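Local coordinates for protein Nrps/pks (Streptomyces albus, PDB 4OPE) that probably catalyses decarboxylative Claisen condensation, the chain-extending step, as a ketosynthase domain of the AT-less hybrid NRPS/polyketide synthase assembly line that makes oxazolomycin, at residues V123-Y135 with A146-R158. Residues are numbered along the deposited sequence; the frame is centred on the assembly and turned at random.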
ATOM      1  N   VAL A 123       6.122  -0.798  -9.838  1.00 34.06           N
ATOM      2  CA  VAL A 123       5.636  -2.038  -9.205  1.00 31.26           C
ATOM      3  C   VAL A 123       4.683  -1.689  -8.090  1.00 31.24           C
ATOM      4  O   VAL A 123       5.003  -0.840  -7.240  1.00 31.21           O
ATOM      5  CB  VAL A 123       6.773  -2.792  -8.578  1.00 30.33           C
ATOM      6  CG1 VAL A 123       6.255  -4.013  -7.841  1.00 29.62           C
ATOM      7  CG2 VAL A 123       7.769  -3.176  -9.648  1.00 30.74           C
ATOM      8  N   PHE A 124       3.524  -2.349  -8.132  1.00 30.97           N
ATOM      9  CA  PHE A 124       2.370  -2.163  -7.239  1.00 31.03           C
ATOM     10  C   PHE A 124       1.771  -3.540  -6.928  1.00 30.02           C
ATOM     11  O   PHE A 124       1.270  -4.238  -7.824  1.00 28.86           O
ATOM     12  CB  PHE A 124       1.303  -1.324  -7.923  1.00 33.02           C
ATOM     13  CG  PHE A 124       1.783   0.015  -8.390  1.00 35.38           C
ATOM     14  CD1 PHE A 124       2.515   0.147  -9.552  1.00 37.43           C
ATOM     15  CD2 PHE A 124       1.498   1.136  -7.669  1.00 37.32           C
ATOM     16  CE1 PHE A 124       2.960   1.386  -9.981  1.00 38.83           C
ATOM     17  CE2 PHE A 124       1.956   2.383  -8.074  1.00 40.05           C
ATOM     18  CZ  PHE A 124       2.683   2.512  -9.238  1.00 38.92           C
ATOM     19  N   VAL A 125       1.848  -3.947  -5.665  1.00 31.07           N
ATOM     20  CA  VAL A 125       1.477  -5.301  -5.252  1.00 30.41           C
ATOM     21  C   VAL A 125       0.654  -5.252  -4.026  1.00 31.37           C
ATOM     22  O   VAL A 125       1.001  -4.566  -3.089  1.00 31.00           O
ATOM     23  CB  VAL A 125       2.726  -6.175  -4.997  1.00 30.89           C
ATOM     24  CG1 VAL A 125       3.606  -5.621  -3.886  1.00 31.14           C
ATOM     25  CG2 VAL A 125       2.352  -7.642  -4.762  1.00 29.99           C
ATOM     26  N   GLY A 126      -0.459  -5.980  -4.025  1.00 33.70           N
ATOM     27  CA  GLY A 126      -1.347  -5.987  -2.857  1.00 32.45           C
ATOM     28  C   GLY A 126      -1.132  -7.204  -2.008  1.00 33.69           C
ATOM     29  O   GLY A 126      -1.005  -8.341  -2.525  1.00 32.68           O
ATOM     30  N   LEU A 127      -1.083  -6.973  -0.697  1.00 35.85           N
ATOM     31  CA  LEU A 127      -1.033  -8.056   0.310  1.00 35.70           C
ATOM     32  C   LEU A 127      -1.869  -7.663   1.510  1.00 35.87           C
ATOM     33  O   LEU A 127      -2.076  -6.464   1.759  1.00 37.09           O
ATOM     34  CB  LEU A 127       0.381  -8.247   0.773  1.00 38.24           C
ATOM     35  CG  LEU A 127       1.446  -8.425  -0.312  1.00 40.16           C
ATOM     36  CD1 LEU A 127       2.304  -7.188  -0.433  1.00 41.02           C
ATOM     37  CD2 LEU A 127       2.343  -9.579   0.067  1.00 42.85           C
HETATM   38  N   MSE A 128      -2.373  -8.655   2.233  1.00 36.40           N
HETATM   39  CA  MSE A 128      -3.184  -8.415   3.463  1.00 38.18           C
HETATM   40  C   MSE A 128      -2.845  -9.264   4.669  1.00 36.05           C
HETATM   41  O   MSE A 128      -3.372  -9.054   5.741  1.00 34.01           O
HETATM   42  CB  MSE A 128      -4.686  -8.557   3.163  1.00 38.59           C
HETATM   43  CG  MSE A 128      -5.165  -9.994   3.044  1.00 39.10           C
HETATM   44 SE   MSE A 128      -7.150 -10.080   2.921  0.74 42.43          SE
HETATM   45  CE  MSE A 128      -7.703  -9.870   4.801  1.00 39.57           C
ATOM     46  N   TYR A 129      -1.980 -10.239   4.501  1.00 35.97           N
ATOM     47  CA  TYR A 129      -1.503 -11.001   5.617  1.00 38.50           C
ATOM     48  C   TYR A 129      -0.015 -11.126   5.496  1.00 38.37           C
ATOM     49  O   TYR A 129       0.542 -11.125   4.403  1.00 40.93           O
ATOM     50  CB  TYR A 129      -2.100 -12.406   5.652  1.00 37.93           C
ATOM     51  CG  TYR A 129      -3.582 -12.466   5.891  1.00 37.57           C
ATOM     52  CD1 TYR A 129      -4.119 -12.049   7.072  1.00 38.36           C
ATOM     53  CD2 TYR A 129      -4.441 -12.993   4.944  1.00 39.28           C
ATOM     54  CE1 TYR A 129      -5.479 -12.102   7.309  1.00 38.75           C
ATOM     55  CE2 TYR A 129      -5.811 -13.044   5.166  1.00 40.43           C
ATOM     56  CZ  TYR A 129      -6.318 -12.604   6.362  1.00 39.63           C
ATOM     57  OH  TYR A 129      -7.662 -12.666   6.618  1.00 42.93           O
ATOM     58  N   GLY A 130       0.621 -11.256   6.631  1.00 37.59           N
ATOM     59  CA  GLY A 130       2.022 -11.546   6.675  1.00 39.33           C
ATOM     60  C   GLY A 130       2.253 -12.460   7.840  1.00 39.03           C
ATOM     61  O   GLY A 130       2.770 -12.038   8.840  1.00 42.88           O
ATOM     62  N   HIS A 131       1.862 -13.710   7.678  1.00 39.40           N
ATOM     63  CA  HIS A 131       1.934 -14.678   8.714  1.00 42.35           C
ATOM     64  C   HIS A 131       3.219 -15.416   8.861  1.00 42.46           C
ATOM     65  O   HIS A 131       3.472 -15.944   9.938  1.00 47.13           O
ATOM     66  CB  HIS A 131       0.850 -15.714   8.525  1.00 46.70           C
ATOM     67  CG  HIS A 131      -0.515 -15.186   8.794  1.00 47.67           C
ATOM     68  ND1 HIS A 131      -0.754 -14.198   9.727  1.00 47.86           N
ATOM     69  CD2 HIS A 131      -1.702 -15.456   8.211  1.00 48.77           C
ATOM     70  CE1 HIS A 131      -2.041 -13.916   9.741  1.00 49.00           C
ATOM     71  NE2 HIS A 131      -2.636 -14.660   8.828  1.00 50.35           N
ATOM     72  N   TYR A 132       4.043 -15.471   7.829  1.00 40.95           N
ATOM     73  CA  TYR A 132       5.293 -16.217   7.945  1.00 41.54           C
ATOM     74  C   TYR A 132       6.146 -15.643   9.082  1.00 42.53           C
ATOM     75  O   TYR A 132       6.875 -16.404   9.756  1.00 40.26           O
ATOM     76  CB  TYR A 132       6.081 -16.185   6.661  1.00 41.44           C
ATOM     77  CG  TYR A 132       7.190 -17.205   6.576  1.00 42.35           C
ATOM     78  CD1 TYR A 132       6.899 -18.553   6.431  1.00 43.24           C
ATOM     79  CD2 TYR A 132       8.535 -16.821   6.574  1.00 41.39           C
ATOM     80  CE1 TYR A 132       7.911 -19.502   6.296  1.00 42.66           C
ATOM     81  CE2 TYR A 132       9.544 -17.755   6.452  1.00 41.70           C
ATOM     82  CZ  TYR A 132       9.224 -19.101   6.318  1.00 43.45           C
ATOM     83  OH  TYR A 132      10.201 -20.066   6.162  1.00 45.29           O
ATOM     84  N   GLN A 133       6.042 -14.329   9.319  1.00 39.75           N
ATOM     85  CA  GLN A 133       6.829 -13.727  10.393  1.00 39.80           C
ATOM     86  C   GLN A 133       6.496 -14.244  11.781  1.00 41.20           C
ATOM     87  O   GLN A 133       7.263 -14.023  12.697  1.00 42.60           O
ATOM     88  CB  GLN A 133       6.710 -12.208  10.383  1.00 38.48           C
ATOM     89  CG  GLN A 133       5.520 -11.685  11.137  1.00 37.10           C
ATOM     90  CD  GLN A 133       5.238 -10.239  10.806  1.00 36.56           C
ATOM     91  OE1 GLN A 133       6.023  -9.327  11.136  1.00 35.17           O
ATOM     92  NE2 GLN A 133       4.079 -10.007  10.187  1.00 36.06           N
ATOM     93  N   LEU A 134       5.358 -14.908  11.961  1.00 44.12           N
ATOM     94  CA  LEU A 134       5.057 -15.516  13.267  1.00 46.57           C
ATOM     95  C   LEU A 134       5.992 -16.654  13.617  1.00 48.23           C
ATOM     96  O   LEU A 134       6.264 -16.879  14.772  1.00 52.41           O
ATOM     97  CB  LEU A 134       3.668 -16.087  13.308  1.00 46.39           C
ATOM     98  CG  LEU A 134       2.511 -15.154  12.961  1.00 48.59           C
ATOM     99  CD1 LEU A 134       1.234 -15.994  13.128  1.00 49.06           C
ATOM    100  CD2 LEU A 134       2.475 -13.830  13.737  1.00 45.33           C
ATOM    101  N   TYR A 135       6.436 -17.413  12.627  1.00 48.56           N
ATOM    102  CA  TYR A 135       7.386 -18.478  12.883  1.00 49.64           C
ATOM    103  C   TYR A 135       8.742 -17.977  13.390  1.00 54.68           C
ATOM    104  O   TYR A 135       9.282 -16.947  12.924  1.00 49.34           O
ATOM    105  CB  TYR A 135       7.643 -19.317  11.641  1.00 47.66           C
ATOM    106  CG  TYR A 135       6.454 -20.099  11.162  1.00 46.37           C
ATOM    107  CD1 TYR A 135       5.781 -20.954  12.019  1.00 44.28           C
ATOM    108  CD2 TYR A 135       6.004 -19.985   9.823  1.00 45.00           C
ATOM    109  CE1 TYR A 135       4.697 -21.691  11.586  1.00 45.16           C
ATOM    110  CE2 TYR A 135       4.903 -20.704   9.380  1.00 44.31           C
ATOM    111  CZ  TYR A 135       4.249 -21.562  10.261  1.00 45.26           C
ATOM    112  OH  TYR A 135       3.160 -22.312   9.834  1.00 43.96           O
ATOM    113  N   ALA A 146      17.253 -16.759  14.151  1.00 53.24           N
ATOM    114  CA  ALA A 146      17.052 -15.434  13.572  1.00 50.32           C
ATOM    115  C   ALA A 146      15.568 -15.132  13.273  1.00 46.67           C
ATOM    116  O   ALA A 146      14.788 -16.048  13.071  1.00 43.17           O
ATOM    117  CB  ALA A 146      17.900 -15.289  12.325  1.00 49.98           C
ATOM    118  N   ALA A 147      15.213 -13.843  13.276  1.00 44.36           N
ATOM    119  CA  ALA A 147      13.869 -13.399  12.944  1.00 46.61           C
ATOM    120  C   ALA A 147      13.497 -13.664  11.473  1.00 49.32           C
ATOM    121  O   ALA A 147      14.282 -13.384  10.571  1.00 52.11           O
ATOM    122  CB  ALA A 147      13.713 -11.916  13.212  1.00 45.89           C
ATOM    123  N   THR A 148      12.279 -14.169  11.245  1.00 49.05           N
ATOM    124  CA  THR A 148      11.718 -14.236   9.926  1.00 44.82           C
ATOM    125  C   THR A 148      11.114 -12.893   9.582  1.00 45.15           C
ATOM    126  O   THR A 148      10.816 -12.066  10.451  1.00 42.22           O
ATOM    127  CB  THR A 148      10.618 -15.286   9.848  1.00 44.94           C
ATOM    128  OG1 THR A 148       9.660 -15.033  10.875  1.00 45.80           O
ATOM    129  CG2 THR A 148      11.198 -16.696  10.006  1.00 46.26           C
ATOM    130  N   SER A 149      10.915 -12.681   8.294  1.00 45.48           N
ATOM    131  CA  SER A 149      10.359 -11.439   7.837  1.00 46.88           C
ATOM    132  C   SER A 149       9.184 -11.665   6.891  1.00 43.86           C
ATOM    133  O   SER A 149       9.107 -12.669   6.194  1.00 46.00           O
ATOM    134  CB  SER A 149      11.444 -10.620   7.135  1.00 47.74           C
ATOM    135  OG  SER A 149      10.863  -9.445   6.592  1.00 52.70           O
ATOM    136  N   SER A 150       8.290 -10.701   6.889  1.00 38.88           N
ATOM    137  CA  SER A 150       7.166 -10.664   5.995  1.00 36.53           C
ATOM    138  C   SER A 150       6.924  -9.238   5.589  1.00 34.75           C
ATOM    139  O   SER A 150       5.825  -8.874   5.374  1.00 34.96           O
ATOM    140  CB  SER A 150       5.905 -11.152   6.709  1.00 36.97           C
ATOM    141  OG  SER A 150       5.886 -12.570   6.765  1.00 40.74           O
ATOM    142  N   SER A 151       7.937  -8.408   5.569  1.00 34.99           N
ATOM    143  CA  SER A 151       7.752  -7.050   5.203  1.00 36.08           C
ATOM    144  C   SER A 151       6.991  -6.947   3.844  1.00 36.73           C
ATOM    145  O   SER A 151       7.322  -7.663   2.862  1.00 36.74           O
ATOM    146  CB  SER A 151       9.124  -6.433   5.086  1.00 36.59           C
ATOM    147  OG  SER A 151       9.050  -5.250   4.331  1.00 42.74           O
ATOM    148  N   TYR A 152       5.978  -6.085   3.796  1.00 35.48           N
ATOM    149  CA  TYR A 152       5.178  -5.928   2.593  1.00 35.84           C
ATOM    150  C   TYR A 152       5.978  -5.137   1.565  1.00 35.62           C
ATOM    151  O   TYR A 152       6.077  -5.554   0.432  1.00 36.47           O
ATOM    152  CB  TYR A 152       3.831  -5.239   2.832  1.00 35.43           C
ATOM    153  CG  TYR A 152       2.772  -6.028   3.586  1.00 36.31           C
ATOM    154  CD1 TYR A 152       2.936  -7.356   3.920  1.00 36.81           C
ATOM    155  CD2 TYR A 152       1.567  -5.422   3.945  1.00 37.83           C
ATOM    156  CE1 TYR A 152       1.930  -8.049   4.571  1.00 36.01           C
ATOM    157  CE2 TYR A 152       0.563  -6.096   4.637  1.00 35.46           C
ATOM    158  CZ  TYR A 152       0.742  -7.403   4.950  1.00 35.91           C
ATOM    159  OH  TYR A 152      -0.258  -8.084   5.646  1.00 34.69           O
ATOM    160  N   ALA A 153       6.571  -4.018   1.950  1.00 35.06           N
ATOM    161  CA  ALA A 153       7.434  -3.277   1.033  1.00 34.18           C
ATOM    162  C   ALA A 153       8.494  -4.152   0.428  1.00 34.92           C
ATOM    163  O   ALA A 153       8.843  -3.960  -0.732  1.00 35.56           O
ATOM    164  CB  ALA A 153       8.107  -2.157   1.744  1.00 35.33           C
ATOM    165  N   SER A 154       9.002  -5.123   1.184  1.00 35.75           N
ATOM    166  CA  SER A 154      10.008  -6.022   0.634  1.00 37.19           C
ATOM    167  C   SER A 154       9.544  -6.804  -0.617  1.00 38.19           C
ATOM    168  O   SER A 154      10.302  -7.000  -1.584  1.00 40.50           O
ATOM    169  CB  SER A 154      10.467  -6.990   1.694  1.00 38.63           C
ATOM    170  OG  SER A 154      11.839  -7.267   1.504  1.00 42.58           O
ATOM    171  N   VAL A 155       8.287  -7.217  -0.617  1.00 35.35           N
ATOM    172  CA  VAL A 155       7.745  -7.836  -1.773  1.00 33.70           C
ATOM    173  C   VAL A 155       7.843  -6.929  -3.036  1.00 35.60           C
ATOM    174  O   VAL A 155       8.245  -7.403  -4.138  1.00 35.15           O
ATOM    175  CB  VAL A 155       6.307  -8.265  -1.543  1.00 32.29           C
ATOM    176  CG1 VAL A 155       5.824  -9.011  -2.767  1.00 32.13           C
ATOM    177  CG2 VAL A 155       6.203  -9.142  -0.298  1.00 31.06           C
ATOM    178  N   ALA A 156       7.500  -5.648  -2.919  1.00 34.41           N
ATOM    179  CA  ALA A 156       7.619  -4.805  -4.091  1.00 34.30           C
ATOM    180  C   ALA A 156       9.089  -4.445  -4.376  1.00 36.16           C
ATOM    181  O   ALA A 156       9.552  -4.540  -5.516  1.00 36.04           O
ATOM    182  CB  ALA A 156       6.788  -3.573  -3.937  1.00 34.06           C
ATOM    183  N   ASN A 157       9.811  -4.039  -3.332  1.00 38.13           N
ATOM    184  CA  ASN A 157      11.182  -3.512  -3.461  1.00 37.58           C
ATOM    185  C   ASN A 157      12.153  -4.550  -4.034  1.00 37.45           C
ATOM    186  O   ASN A 157      12.977  -4.253  -4.880  1.00 33.96           O
ATOM    187  CB  ASN A 157      11.712  -3.090  -2.095  1.00 37.44           C
ATOM    188  CG  ASN A 157      11.044  -1.875  -1.539  1.00 35.79           C
ATOM    189  OD1 ASN A 157      11.195  -1.599  -0.373  1.00 37.10           O
ATOM    190  ND2 ASN A 157      10.321  -1.145  -2.345  1.00 36.48           N
ATOM    191  N   ARG A 158      12.026  -5.775  -3.561  1.00 37.83           N
ATOM    192  CA  ARG A 158      12.833  -6.826  -4.082  1.00 40.33           C
ATOM    193  C   ARG A 158      12.573  -7.063  -5.591  1.00 37.63           C
ATOM    194  O   ARG A 158      13.508  -7.223  -6.394  1.00 36.45           O
ATOM    195  CB  ARG A 158      12.612  -8.081  -3.270  1.00 45.08           C
ATOM    196  CG  ARG A 158      13.609  -9.191  -3.606  1.00 51.14           C
ATOM    197  CD  ARG A 158      13.861 -10.075  -2.397  1.00 54.00           C
ATOM    198  NE  ARG A 158      15.162  -9.791  -1.825  1.00 60.35           N
ATOM    199  CZ  ARG A 158      15.489  -9.870  -0.539  1.00 64.27           C
ATOM    200  NH1 ARG A 158      14.622 -10.208   0.395  1.00 71.44           N
ATOM    201  NH2 ARG A 158      16.720  -9.591  -0.181  1.00 68.48           N
TER
HETATM  202  O   HOH W   1      -1.923  -6.532   6.682  1.00 38.21           O
HETATM  203  O   HOH W   2       9.611 -12.434  12.887  1.00 50.12           O
HETATM  204  O   HOH W   3      10.843 -14.663  13.859  1.00 50.95           O
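Tyr-152 lays its ring under Leu-127, whose CB sits over the ring centre 4.0 Å from the centroid in a CH-pi contact, 7° off the normal. A leucine suits this place because its branches serve two neighbours: CD1 lies against Tyr-152 CB, while CD2 meets Val-155 CG2 tip to tip at 3.9 Å. Earlier in the chain, on strand 121-126, Val-125 CG1 rests on Ala-156 CB at 3.8 Å, and Val-123 CG1 touches the same methyl. Val-123 CG1 is anti to its backbone N (chi1 176°), which carries it to the helix, and alanine's short side chain lets both valines close on the one methyl.

The phenol of Tyr-152 extends beneath the loop at Met-128 to Gly-130, where a water in the ring plane links OH to Met-128 O, though the latter bond is weak. Gly-130 brings its backbone close to Ser-150 and the Tyr-152 ring, where a side chain would probably be hard to fit. A leucine in place of Tyr-152 would probably cost Leu-127 the flat face beneath it and leave the water without its phenol partner.

Ahead of the helix, hydroxyls take over. Thr-148 OG1 donates to Tyr-135 O at 2.8 Å, in the carbonyl plane, and two waters bridge its backbone to Gln-133 O and Tyr-135 O. Ser-150 OG receives a weak bond from Gln-133 N (3.1 Å, 129°) and has Asp-92 as its stronger partner; Gln-133 NE2 turns back to Gly-130 O. Ser-151 caps helix 152-163 by accepting from Ser-154 N.

The second subunit meets this region directly, Tyr-152 against its own counterpart and Ala-153 N bonded to Asp-173 of that subunit. A helix running obliquely antiparallel to a central-sheet strand, beside the dimer interface, belongs to the layered thiolase fold of ketosynthases.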